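Local coordinates for protein nucleoside-diphosphate-sugar pyrophosphorylase (Vibrio cholerae, PDB 4EVW) that probably transfers a nucleotidyl group from a nucleoside triphosphate to a sugar phosphate, giving a nucleoside-diphosphate sugar and pyrophosphate, at residues Q196-R200 with G201-I205; L25-G29 with Q30-E34; V103-Q106 with G107-V111; A7-S11 with R12-A16. The protein carries 1 engineered substitution. One frame throughout, in Å; residues are numbered along the deposited sequence. Where two conformers were deposited one is given.

Contact 1 (Q196-R200 with G201-I205); sequences QEWER and GELYI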
loop_
_atom_site.group_PDB
_atom_site.type_symbol
_atom_site.label_atom_id
_atom_site.label_comp_id
_atom_site.label_asym_id
_atom_site.label_seq_id
_atom_site.Cartn_x
_atom_site.Cartn_y
_atom_site.Cartn_z
ATOM N N GLN A 196 19.477 16.987 -7.853
ATOM C CA GLN A 196 18.655 17.893 -8.645
ATOM C C GLN A 196 17.272 17.342 -8.976
ATOM O O GLN A 196 16.350 18.105 -9.267
ATOM C CB GLN A 196 19.382 18.285 -9.941
ATOM C CG GLN A 196 19.892 17.111 -10.763
ATOM C CD GLN A 196 21.347 16.768 -10.476
ATOM O OE1 GLN A 196 21.798 16.808 -9.327
ATOM N NE2 GLN A 196 22.088 16.411 -11.524
ATOM N N GLU A 197 17.117 16.022 -8.920
ATOM C CA GLU A 197 15.833 15.394 -9.233
ATOM C C GLU A 197 14.856 15.357 -8.064
ATOM O O GLU A 197 13.685 15.021 -8.241
ATOM C CB GLU A 197 16.051 13.958 -9.705
ATOM C CG GLU A 197 16.928 13.812 -10.929
ATOM C CD GLU A 197 16.961 12.380 -11.426
ATOM O OE1 GLU A 197 15.979 11.647 -11.179
ATOM O OE2 GLU A 197 17.954 11.991 -12.072
ATOM N N TRP A 198 15.327 15.690 -6.868
ATOM C CA TRP A 198 14.457 15.637 -5.699
ATOM C C TRP A 198 13.545 16.841 -5.548
ATOM O O TRP A 198 14.012 17.973 -5.435
ATOM C CB TRP A 198 15.295 15.459 -4.434
ATOM C CG TRP A 198 16.000 14.146 -4.383
ATOM C CD1 TRP A 198 17.066 13.755 -5.138
ATOM C CD2 TRP A 198 15.680 13.042 -3.530
ATOM N NE1 TRP A 198 17.435 12.473 -4.804
ATOM C CE2 TRP A 198 16.602 12.013 -3.821
ATOM C CE3 TRP A 198 14.706 12.824 -2.549
ATOM C CZ2 TRP A 198 16.575 10.777 -3.161
ATOM C CZ3 TRP A 198 14.680 11.593 -1.894
ATOM C CH2 TRP A 198 15.612 10.587 -2.205
ATOM N N GLU A 199 12.240 16.585 -5.526
ATOM C CA GLU A 199 11.242 17.640 -5.389
ATOM C C GLU A 199 10.624 17.636 -4.003
ATOM O O GLU A 199 9.872 18.542 -3.644
ATOM C CB GLU A 199 10.128 17.446 -6.415
ATOM C CG GLU A 199 10.607 17.338 -7.843
ATOM C CD GLU A 199 9.457 17.345 -8.823
ATOM O OE1 GLU A 199 8.834 16.281 -9.037
ATOM O OE2 GLU A 199 9.164 18.428 -9.368
ATOM N N ARG A 200 10.932 16.602 -3.233
ATOM C CA ARG A 200 10.404 16.467 -1.885
ATOM C C ARG A 200 11.215 15.392 -1.181
ATOM O O ARG A 200 11.923 14.620 -1.825
ATOM C CB ARG A 200 8.925 16.069 -1.927
ATOM C CG ARG A 200 8.659 14.655 -2.450
ATOM C CD ARG A 200 7.166 14.397 -2.592
ATOM N NE ARG A 200 6.539 15.387 -3.464
ATOM C CZ ARG A 200 6.483 15.303 -4.790
ATOM N NH1 ARG A 200 7.007 14.263 -5.420
ATOM N NH2 ARG A 200 5.916 16.275 -5.493
ATOM N N GLY A 201 11.113 15.343 0.141
ATOM C CA GLY A 201 11.860 14.349 0.886
ATOM C C GLY A 201 11.080 13.074 1.148
ATOM O O GLY A 201 11.674 12.043 1.459
ATOM N N GLU A 202 9.757 13.132 1.028
ATOM C CA GLU A 202 8.931 11.951 1.271
ATOM C C GLU A 202 9.184 10.873 0.225
ATOM O O GLU A 202 9.423 11.169 -0.943
ATOM C CB GLU A 202 7.440 12.308 1.269
ATOM C CG GLU A 202 6.973 13.124 2.469
ATOM C CD GLU A 202 7.280 14.604 2.334
ATOM O OE1 GLU A 202 7.709 15.034 1.241
ATOM O OE2 GLU A 202 7.078 15.343 3.320
ATOM N N LEU A 203 9.115 9.620 0.653
ATOM C CA LEU A 203 9.355 8.498 -0.243
ATOM C C LEU A 203 8.083 7.678 -0.440
ATOM O O LEU A 203 7.708 6.867 0.410
ATOM C CB LEU A 203 10.477 7.625 0.323
ATOM C CG LEU A 203 11.809 8.348 0.533
ATOM C CD1 LEU A 203 12.830 7.390 1.141
ATOM C CD2 LEU A 203 12.311 8.878 -0.803
ATOM N N TYR A 204 7.428 7.910 -1.571
ATOM C CA TYR A 204 6.183 7.231 -1.917
ATOM C C TYR A 204 6.426 6.036 -2.832
ATOM O O TYR A 204 7.454 5.959 -3.502
ATOM C CB TYR A 204 5.245 8.222 -2.596
ATOM C CG TYR A 204 4.922 9.418 -1.733
ATOM C CD1 TYR A 204 4.327 9.255 -0.480
ATOM C CD2 TYR A 204 5.208 10.712 -2.163
ATOM C CE1 TYR A 204 4.025 10.352 0.323
ATOM C CE2 TYR A 204 4.909 11.817 -1.366
ATOM C CZ TYR A 204 4.316 11.628 -0.127
ATOM O OH TYR A 204 4.011 12.714 0.662
ATOM N N ILE A 205 5.463 5.119 -2.874
ATOM C CA ILE A 205 5.592 3.916 -3.691
ATOM C C ILE A 205 5.408 4.115 -5.199
ATOM O O ILE A 205 6.195 3.603 -5.991
ATOM C CB ILE A 205 4.574 2.830 -3.255
ATOM C CG1 ILE A 205 4.729 2.515 -1.761
ATOM C CG2 ILE A 205 4.771 1.563 -4.114
ATOM C CD1 ILE A 205 5.773 1.480 -1.439
HETATM O O HOH W 1 11.341 12.176 -3.421
#

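Contact 2 (L25-G29 with Q30-E34); sequences LEAHG and QTLFE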
loop_
_atom_site.group_PDB
_atom_site.type_symbol
_atom_site.label_atom_id
_atom_site.label_comp_id
_atom_site.label_asym_id
_atom_site.label_seq_id
_atom_site.Cartn_x
_atom_site.Cartn_y
_atom_site.Cartn_z
ATOM N N LEU A 25 -9.435 2.758 15.373
ATOM C CA LEU A 25 -10.767 3.338 15.489
ATOM C C LEU A 25 -11.779 2.291 15.039
ATOM O O LEU A 25 -11.464 1.430 14.216
ATOM C CB LEU A 25 -10.878 4.611 14.643
ATOM C CG LEU A 25 -9.918 5.716 15.112
ATOM C CD1 LEU A 25 -10.169 6.992 14.330
ATOM C CD2 LEU A 25 -10.116 5.957 16.610
ATOM N N GLU A 26 -12.989 2.357 15.589
ATOM C CA GLU A 26 -14.021 1.380 15.264
ATOM C C GLU A 26 -15.149 1.933 14.402
ATOM O O GLU A 26 -15.447 3.125 14.426
ATOM C CB GLU A 26 -14.595 0.788 16.558
ATOM C CG GLU A 26 -13.563 0.038 17.403
ATOM C CD GLU A 26 -14.122 -0.470 18.724
ATOM O OE1 GLU A 26 -15.169 -1.153 18.706
ATOM O OE2 GLU A 26 -13.508 -0.195 19.778
ATOM N N ALA A 27 -15.758 1.047 13.622
ATOM C CA ALA A 27 -16.863 1.415 12.755
ATOM C C ALA A 27 -17.642 0.162 12.389
ATOM O O ALA A 27 -17.067 -0.844 11.966
ATOM C CB ALA A 27 -16.346 2.105 11.489
ATOM N N HIS A 28 -18.953 0.220 12.583
ATOM C CA HIS A 28 -19.830 -0.892 12.246
ATOM C C HIS A 28 -19.426 -2.235 12.847
ATOM O O HIS A 28 -19.580 -3.279 12.208
ATOM C CB HIS A 28 -19.920 -1.004 10.728
ATOM C CG HIS A 28 -20.284 0.284 10.059
ATOM N ND1 HIS A 28 -21.432 0.981 10.365
ATOM C CD2 HIS A 28 -19.647 1.008 9.107
ATOM C CE1 HIS A 28 -21.488 2.080 9.634
ATOM N NE2 HIS A 28 -20.417 2.120 8.863
ATOM N N GLY A 29 -18.902 -2.208 14.068
ATOM C CA GLY A 29 -18.535 -3.446 14.734
ATOM C C GLY A 29 -17.096 -3.921 14.673
ATOM O O GLY A 29 -16.761 -4.932 15.293
ATOM N N GLN A 30 -16.240 -3.222 13.935
ATOM C CA GLN A 30 -14.844 -3.632 13.854
ATOM C C GLN A 30 -13.898 -2.472 13.564
ATOM O O GLN A 30 -14.314 -1.423 13.074
ATOM C CB GLN A 30 -14.679 -4.738 12.804
ATOM C CG GLN A 30 -15.076 -4.353 11.394
ATOM C CD GLN A 30 -15.023 -5.534 10.437
ATOM O OE1 GLN A 30 -15.162 -5.370 9.225
ATOM N NE2 GLN A 30 -14.825 -6.730 10.980
ATOM N N THR A 31 -12.621 -2.674 13.879
ATOM C CA THR A 31 -11.603 -1.651 13.679
ATOM C C THR A 31 -11.326 -1.374 12.211
ATOM O O THR A 31 -11.560 -2.223 11.352
ATOM C CB THR A 31 -10.276 -2.045 14.354
ATOM O OG1 THR A 31 -9.787 -3.265 13.777
ATOM C CG2 THR A 31 -10.483 -2.239 15.855
ATOM N N LEU A 32 -10.828 -0.179 11.920
ATOM C CA LEU A 32 -10.519 0.162 10.544
ATOM C C LEU A 32 -9.451 -0.814 10.040
ATOM O O LEU A 32 -9.425 -1.153 8.857
ATOM C CB LEU A 32 -10.055 1.623 10.450
ATOM C CG LEU A 32 -11.131 2.636 10.884
ATOM C CD1 LEU A 32 -10.668 4.056 10.575
ATOM C CD2 LEU A 32 -12.433 2.348 10.153
ATOM N N PHE A 33 -8.594 -1.289 10.945
ATOM C CA PHE A 33 -7.561 -2.258 10.574
ATOM C C PHE A 33 -8.239 -3.484 9.973
ATOM O O PHE A 33 -7.843 -3.976 8.917
ATOM C CB PHE A 33 -6.755 -2.692 11.801
ATOM C CG PHE A 33 -5.816 -3.841 11.537
ATOM C CD1 PHE A 33 -4.585 -3.632 10.926
ATOM C CD2 PHE A 33 -6.168 -5.136 11.906
ATOM C CE1 PHE A 33 -3.717 -4.698 10.689
ATOM C CE2 PHE A 33 -5.306 -6.206 11.670
ATOM C CZ PHE A 33 -4.078 -5.986 11.062
ATOM N N GLU A 34 -9.270 -3.972 10.656
ATOM C CA GLU A 34 -10.006 -5.147 10.197
ATOM C C GLU A 34 -10.749 -4.896 8.889
ATOM O O GLU A 34 -10.770 -5.756 8.006
ATOM C CB GLU A 34 -10.983 -5.603 11.281
ATOM C CG GLU A 34 -10.300 -6.181 12.514
ATOM C CD GLU A 34 -11.230 -6.234 13.713
ATOM O OE1 GLU A 34 -11.361 -5.208 14.414
ATOM O OE2 GLU A 34 -11.842 -7.299 13.941
#

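Contact 3 (V103-Q106 with G107-V111); sequences VDYQ and GSITV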
loop_
_atom_site.group_PDB
_atom_site.type_symbol
_atom_site.label_atom_id
_atom_site.label_comp_id
_atom_site.label_asym_id
_atom_site.label_seq_id
_atom_site.Cartn_x
_atom_site.Cartn_y
_atom_site.Cartn_z
ATOM N N VAL A 103 13.418 -15.142 7.804
ATOM C CA VAL A 103 12.540 -15.484 6.692
ATOM C C VAL A 103 13.184 -15.103 5.354
ATOM O O VAL A 103 13.549 -13.949 5.133
ATOM C CB VAL A 103 11.170 -14.777 6.847
ATOM C CG1 VAL A 103 10.296 -15.037 5.625
ATOM C CG2 VAL A 103 10.476 -15.279 8.112
ATOM N N ASP A 104 13.332 -16.087 4.471
ATOM C CA ASP A 104 13.938 -15.870 3.157
ATOM C C ASP A 104 12.828 -15.915 2.115
ATOM O O ASP A 104 12.516 -16.970 1.571
ATOM C CB ASP A 104 14.972 -16.967 2.885
ATOM C CG ASP A 104 15.785 -16.718 1.620
ATOM O OD1 ASP A 104 15.618 -15.652 0.989
ATOM O OD2 ASP A 104 16.602 -17.597 1.268
ATOM N N TYR A 105 12.220 -14.766 1.846
ATOM C CA TYR A 105 11.126 -14.700 0.883
ATOM C C TYR A 105 11.570 -13.979 -0.388
ATOM O O TYR A 105 12.117 -12.878 -0.323
ATOM C CB TYR A 105 9.943 -13.971 1.518
ATOM C CG TYR A 105 8.775 -13.824 0.591
ATOM C CD1 TYR A 105 7.942 -14.909 0.309
ATOM C CD2 TYR A 105 8.515 -12.608 -0.039
ATOM C CE1 TYR A 105 6.885 -14.788 -0.574
ATOM C CE2 TYR A 105 7.457 -12.473 -0.930
ATOM C CZ TYR A 105 6.646 -13.568 -1.191
ATOM O OH TYR A 105 5.594 -13.447 -2.065
ATOM N N GLN A 106 11.321 -14.587 -1.544
ATOM C CA GLN A 106 11.737 -13.980 -2.807
ATOM C C GLN A 106 10.590 -13.802 -3.795
ATOM O O GLN A 106 10.815 -13.527 -4.974
ATOM C CB GLN A 106 12.821 -14.842 -3.462
ATOM C CG GLN A 106 14.062 -15.067 -2.606
ATOM C CD GLN A 106 14.813 -13.783 -2.316
ATOM O OE1 GLN A 106 14.758 -12.829 -3.094
ATOM N NE2 GLN A 106 15.536 -13.755 -1.200
ATOM N N GLY A 107 9.364 -13.946 -3.314
ATOM C CA GLY A 107 8.221 -13.839 -4.200
ATOM C C GLY A 107 7.684 -12.442 -4.432
ATOM O O GLY A 107 8.370 -11.442 -4.216
ATOM N N SER A 108 6.437 -12.384 -4.876
ATOM C CA SER A 108 5.791 -11.119 -5.169
ATOM C C SER A 108 5.399 -10.383 -3.899
ATOM O O SER A 108 5.305 -10.976 -2.823
ATOM C CB SER A 108 4.523 -11.368 -5.987
ATOM O OG SER A 108 3.546 -12.017 -5.191
ATOM N N ILE A 109 5.212 -9.077 -4.019
ATOM C CA ILE A 109 4.721 -8.316 -2.889
ATOM C C ILE A 109 3.627 -7.398 -3.396
ATOM O O ILE A 109 3.732 -6.789 -4.464
ATOM C CB ILE A 109 5.795 -7.496 -2.143
ATOM C CG1 ILE A 109 6.495 -6.530 -3.083
ATOM C CG2 ILE A 109 6.785 -8.433 -1.452
ATOM C CD1 ILE A 109 7.366 -5.552 -2.321
ATOM N N THR A 110 2.559 -7.342 -2.620
ATOM C CA THR A 110 1.404 -6.525 -2.937
ATOM C C THR A 110 1.282 -5.536 -1.800
ATOM O O THR A 110 0.867 -5.896 -0.700
ATOM C CB THR A 110 0.154 -7.404 -3.014
ATOM O OG1 THR A 110 0.333 -8.373 -4.052
ATOM C CG2 THR A 110 -1.076 -6.570 -3.310
ATOM N N VAL A 111 1.667 -4.293 -2.056
ATOM C CA VAL A 111 1.609 -3.267 -1.021
ATOM C C VAL A 111 0.234 -2.637 -0.993
ATOM O O VAL A 111 -0.317 -2.277 -2.027
ATOM C CB VAL A 111 2.661 -2.171 -1.265
ATOM C CG1 VAL A 111 2.639 -1.158 -0.120
ATOM C CG2 VAL A 111 4.031 -2.806 -1.407
#

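Contact 4 (A7-S11 with R12-A16); sequences AGMSS and RFFKA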
loop_
_atom_site.group_PDB
_atom_site.type_symbol
_atom_site.label_atom_id
_atom_site.label_comp_id
_atom_site.label_asym_id
_atom_site.label_seq_id
_atom_site.Cartn_x
_atom_site.Cartn_y
_atom_site.Cartn_z
ATOM N N ALA A 7 3.246 2.367 9.648
ATOM C CA ALA A 7 4.139 2.898 10.627
ATOM C C ALA A 7 4.011 4.394 10.717
ATOM O O ALA A 7 4.635 5.001 11.516
ATOM C CB ALA A 7 5.522 2.535 10.305
ATOM N N GLY A 8 3.196 4.972 9.888
ATOM C CA GLY A 8 3.006 6.410 9.897
ATOM C C GLY A 8 2.419 6.967 11.181
ATOM O O GLY A 8 2.466 6.335 12.235
HETATM N N MSE A 9 1.860 8.166 11.082
HETATM C CA MSE A 9 1.268 8.834 12.228
HETATM C C MSE A 9 -0.106 9.371 11.838
HETATM O O MSE A 9 -0.298 9.854 10.722
HETATM C CB MSE A 9 2.193 9.968 12.679
HETATM C CG MSE A 9 1.771 10.682 13.947
HETATM SE SE MSE A 9 3.190 11.802 14.627
HETATM C CE MSE A 9 4.077 10.509 15.760
ATOM N N SER A 10 -1.057 9.278 12.762
ATOM C CA SER A 10 -2.428 9.726 12.532
ATOM C C SER A 10 -2.628 11.193 12.916
ATOM O O SER A 10 -3.585 11.525 13.608
ATOM C CB SER A 10 -3.383 8.853 13.354
ATOM O OG SER A 10 -3.036 7.481 13.238
ATOM N N SER A 11 -1.744 12.071 12.452
ATOM C CA SER A 11 -1.824 13.490 12.803
ATOM C C SER A 11 -3.153 14.200 12.562
ATOM O O SER A 11 -3.612 14.948 13.429
ATOM C CB SER A 11 -0.690 14.263 12.124
ATOM O OG SER A 11 0.549 13.951 12.741
ATOM N N ARG A 12 -3.771 13.997 11.398
ATOM C CA ARG A 12 -5.055 14.646 11.126
ATOM C C ARG A 12 -6.133 14.141 12.082
ATOM O O ARG A 12 -7.019 14.897 12.490
ATOM C CB ARG A 12 -5.507 14.401 9.685
ATOM C CG ARG A 12 -4.976 15.393 8.663
ATOM C CD ARG A 12 -6.119 15.897 7.792
ATOM N NE ARG A 12 -5.775 15.921 6.375
ATOM C CZ ARG A 12 -6.626 16.255 5.407
ATOM N NH1 ARG A 12 -7.872 16.598 5.704
ATOM N NH2 ARG A 12 -6.230 16.243 4.142
ATOM N N PHE A 13 -6.064 12.860 12.427
ATOM C CA PHE A 13 -7.032 12.283 13.348
ATOM C C PHE A 13 -6.766 12.794 14.762
ATOM O O PHE A 13 -7.703 13.019 15.525
ATOM C CB PHE A 13 -6.981 10.756 13.286
ATOM C CG PHE A 13 -7.717 10.182 12.100
ATOM C CD1 PHE A 13 -9.036 9.746 12.220
ATOM C CD2 PHE A 13 -7.104 10.116 10.854
ATOM C CE1 PHE A 13 -9.732 9.253 11.117
ATOM C CE2 PHE A 13 -7.794 9.625 9.742
ATOM C CZ PHE A 13 -9.109 9.193 9.877
ATOM N N PHE A 14 -5.495 12.990 15.109
ATOM C CA PHE A 14 -5.161 13.527 16.428
ATOM C C PHE A 14 -5.782 14.919 16.550
ATOM O O PHE A 14 -6.459 15.230 17.533
ATOM C CB PHE A 14 -3.643 13.628 16.625
ATOM C CG PHE A 14 -2.954 12.302 16.763
ATOM C CD1 PHE A 14 -3.626 11.208 17.302
ATOM C CD2 PHE A 14 -1.624 12.150 16.384
ATOM C CE1 PHE A 14 -2.991 9.988 17.463
ATOM C CE2 PHE A 14 -0.976 10.924 16.544
ATOM C CZ PHE A 14 -1.662 9.841 17.084
ATOM N N LYS A 15 -5.563 15.755 15.540
ATOM C CA LYS A 15 -6.119 17.099 15.555
ATOM C C LYS A 15 -7.647 17.057 15.587
ATOM O O LYS A 15 -8.284 17.919 16.193
ATOM C CB LYS A 15 -5.665 17.894 14.329
ATOM C CG LYS A 15 -6.216 19.314 14.303
ATOM C CD LYS A 15 -6.537 19.743 12.892
ATOM C CE LYS A 15 -5.570 20.780 12.370
ATOM N NZ LYS A 15 -5.963 22.159 12.767
ATOM N N ALA A 16 -8.237 16.052 14.943
ATOM C CA ALA A 16 -9.691 15.931 14.914
ATOM C C ALA A 16 -10.249 15.509 16.273
ATOM O O ALA A 16 -11.462 15.514 16.481
ATOM C CB ALA A 16 -10.124 14.936 13.828
#

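Contact 1 (Q196-R200 with G201-I205)
Two aromatic rings frame this bend of the chain, Trp-198 meeting Leu-203 and Tyr-204 meeting Arg-200. The six-membered part of the indole reaches Leu-203 with CZ3, 3.8 Å from CD2, the methyl coming at a slant to the ring. At the indole edge, in the ring plane, lies the carbonyl O of Arg-200, while Arg-193 makes a cation-pi contact with the ring and takes the NE1 hydrogen bond on its own O. The phenol of Tyr-204 is met at its edge by an aliphatic carbon, CD of Arg-200, 3.6 Å from CE2. The guanidinium plane stands 42° from that ring, so the two flat groups do not stack.

Arginine suits this place because its methylenes do the touching. Its CG sits between the backbone N and the carbonyl carbon (chi1 68°), and a bend at chi3 turns the chain beyond CD. Glu-202, bent at chi2, brings OE1 to 3.5 Å from Arg-200 CB, but OE1 stays 4.9 Å from Arg-200 NE, too far for a salt bridge, so any attraction is probably weak. A water donates to both backbone carbonyls, at 3.0 Å from Arg-200 O and 3.3 Å from Glu-202 O, linking the carbonyls on either side of Gly-201 in the chain.

The segment belongs to the loop between helices 180-191 and 208-214. Leucine fits the buried position 203, where its side chain packs against Tyr-187, Tyr-190 and Val-191 of helix 180-191 and against Ala-88 of helix 87-100.

Contact 2 (L25-G29 with Q30-E34)
Glu-26 and Thr-31 face each other on one side of a tiny hairpin, the glutamate CG lying 4.1 Å from the threonine CG2. The torsion of Thr-31 (chi1 61°) sets this methyl beside its own N and places OG1 between N and the carbonyl carbon, where it can serve the helix that follows. Threonine thus suits both roles, a methyl for the hairpin and a hydroxyl for the N-cap. OG1 accepts from Glu-34 N at 3.2 Å, while Glu-34 returns its carboxylate: OE1 takes Thr-31 N at 2.9 Å, from above the carboxylate plane, and the Thr-31 hydroxyl at 2.6 Å on its anti lone pair. This is a capping box at the start of helix 32-37.

Strands 26-27 and 30-31 join through a type I' turn from Ala-27 to Gln-30, whose positive phi at Gly-29 suits glycine. In the hydrogen-bonded pair, Ala-27 N lies 2.9 Å from Gln-30 O, and Gln-30 N donates back to Ala-27 O at 3.2 Å. Gln-30 has CG between N and the carbonyl carbon (chi1 61°), the chain extended beyond it and CB against Gly-29.

Leu-32 N donates to Leu-25 O at 2.9 Å. Its chi1 (-62°) points the branch at the hairpin, and from CG the methyls diverge: CD1 to Leu-25 CB, CD2 to small Ala-27 CB, 4.1 Å away. Tyr-238 of helix 235-243 packs on both leucines; His-28 meets Phe-241 edge-to-face and gives NE2 to its O.

Contact 3 (V103-Q106 with G107-V111)
Tyr-105 lays its ring along the backbone of the residues that follow, with its hydroxyl reaching Ser-108. The first torsion extends CG away from the backbone N (chi1 179°), which carries the phenol forward over Gly-107 instead of back along the chain. The amide N of Gly-107 lies 3.3 Å above the ring plane, over its centre. Having no side chain, glycine lets the phenol settle directly on the main chain, with Tyr-105 OH only 3.3 Å from Gly-107 C. At the ring edge, in its plane, is the carbonyl of Ser-108: the tyrosine hydroxyl donates to Ser-108 O at 2.6 Å, lying in the carbonyl plane on a lone pair. The same OH is also hydrogen-bonded to Met-1 N, so tyrosine ties the chain's amino terminus to this bend.

The bend links helix 87-100 to strand 109-111, the helix-to-strand half of a crossover in a Rossmann-like alpha/beta sheet. Strand 109-111 runs parallel to strand 2-5 on one side and antiparallel to strand 174-177 on the other, and its residues are buried.

Ile-109, at the head of that strand, brings CG2 to the tyrosine edge, 4.1 Å from Tyr-105 CE2, where a branched apolar residue suits both the ring and the extended backbone. Within the bend, Gln-106 folds at chi2 and turns its amide back to Asp-104: NE2 donates to OD1 at 2.9 Å (N-H...O angle 162°), with the acceptor almost in the amide plane. The side chain of Gln-106 also touches Lys-180 and Glu-181 of helix 180-191.

Contact 4 (A7-S11 with R12-A16)
Phe-14 turns CG away from its carbonyl carbon (chi1 -70°), and a shallow second torsion (chi2 -29°) rotates the ring back over Ser-10. One ring face thereby receives the Ser-10 carbonyl O, 3.3 Å above the plane and displaced toward the rim, near CG. The same oxygen is gripped by the backbone: Phe-14 N donates to Ser-10 O at 2.8 Å, nearly in line with the carbonyl bond. One oxygen thus both starts the helix and lies under the aromatic ring of its own donor. Beyond it, CE2 of Phe-14 approaches CG of Met-9, a selenomethionine, at 3.8 Å; the residue is modelled in two conformers, so this touch is doubtful.

The next helical bond follows, Lys-15 N to Ser-11 O at 3.0 Å. Ser-10 occupies the N-cap position, yet its OG makes no capping bond and instead pairs with Lys-22 N, tying the helix start to a later loop. Small serine fits here: it is the centre of an inverse gamma turn, closed by a weak Ser-11 N to Met-9 O bond, and its CB packs 4.1 Å from Phe-13 CB. Phe-13 sends its ring roughly at right angles to the direction of Phe-14, onto Pro-235 and Tyr-238 of helix 235-243, as suits a buried aromatic.

A glycine-bearing loop after strand 2-5, leading into a short helix with a serine and an arginine in its first turn, resembles the amino-terminal glycine-rich signature of sugar nucleotidyltransferases. In relatives this loop wraps the nucleotide phosphates, and segment 7-16 probably belongs to the corresponding nucleotide site.

How the contacts relate
Along the chain the order is contact 4, contact 2, contact 3, contact 1. Contacts 4 and 2 are neighbours, centres 16 Å apart, and touch where Phe-13 CD1 meets Leu-25 CD1 at 3.7 Å; helix 235-243 packs on both, so the chain's carboxyl-terminal helix covers the region following the probable nucleotide-binding loop. Contact 3 enters the main sheet through strand 109-111, beside strand 2-5, from which contact 4 departs. Contact 1, about 33 Å from contact 2 between centres and on the opposite side of the chain's centre, shares helices 87-100 and 180-191 and strand 174-177 with contact 3. The four are spread around one alpha/beta fold, contact 3 leading into its sheet, with the probable nucleotide loop at contact 4.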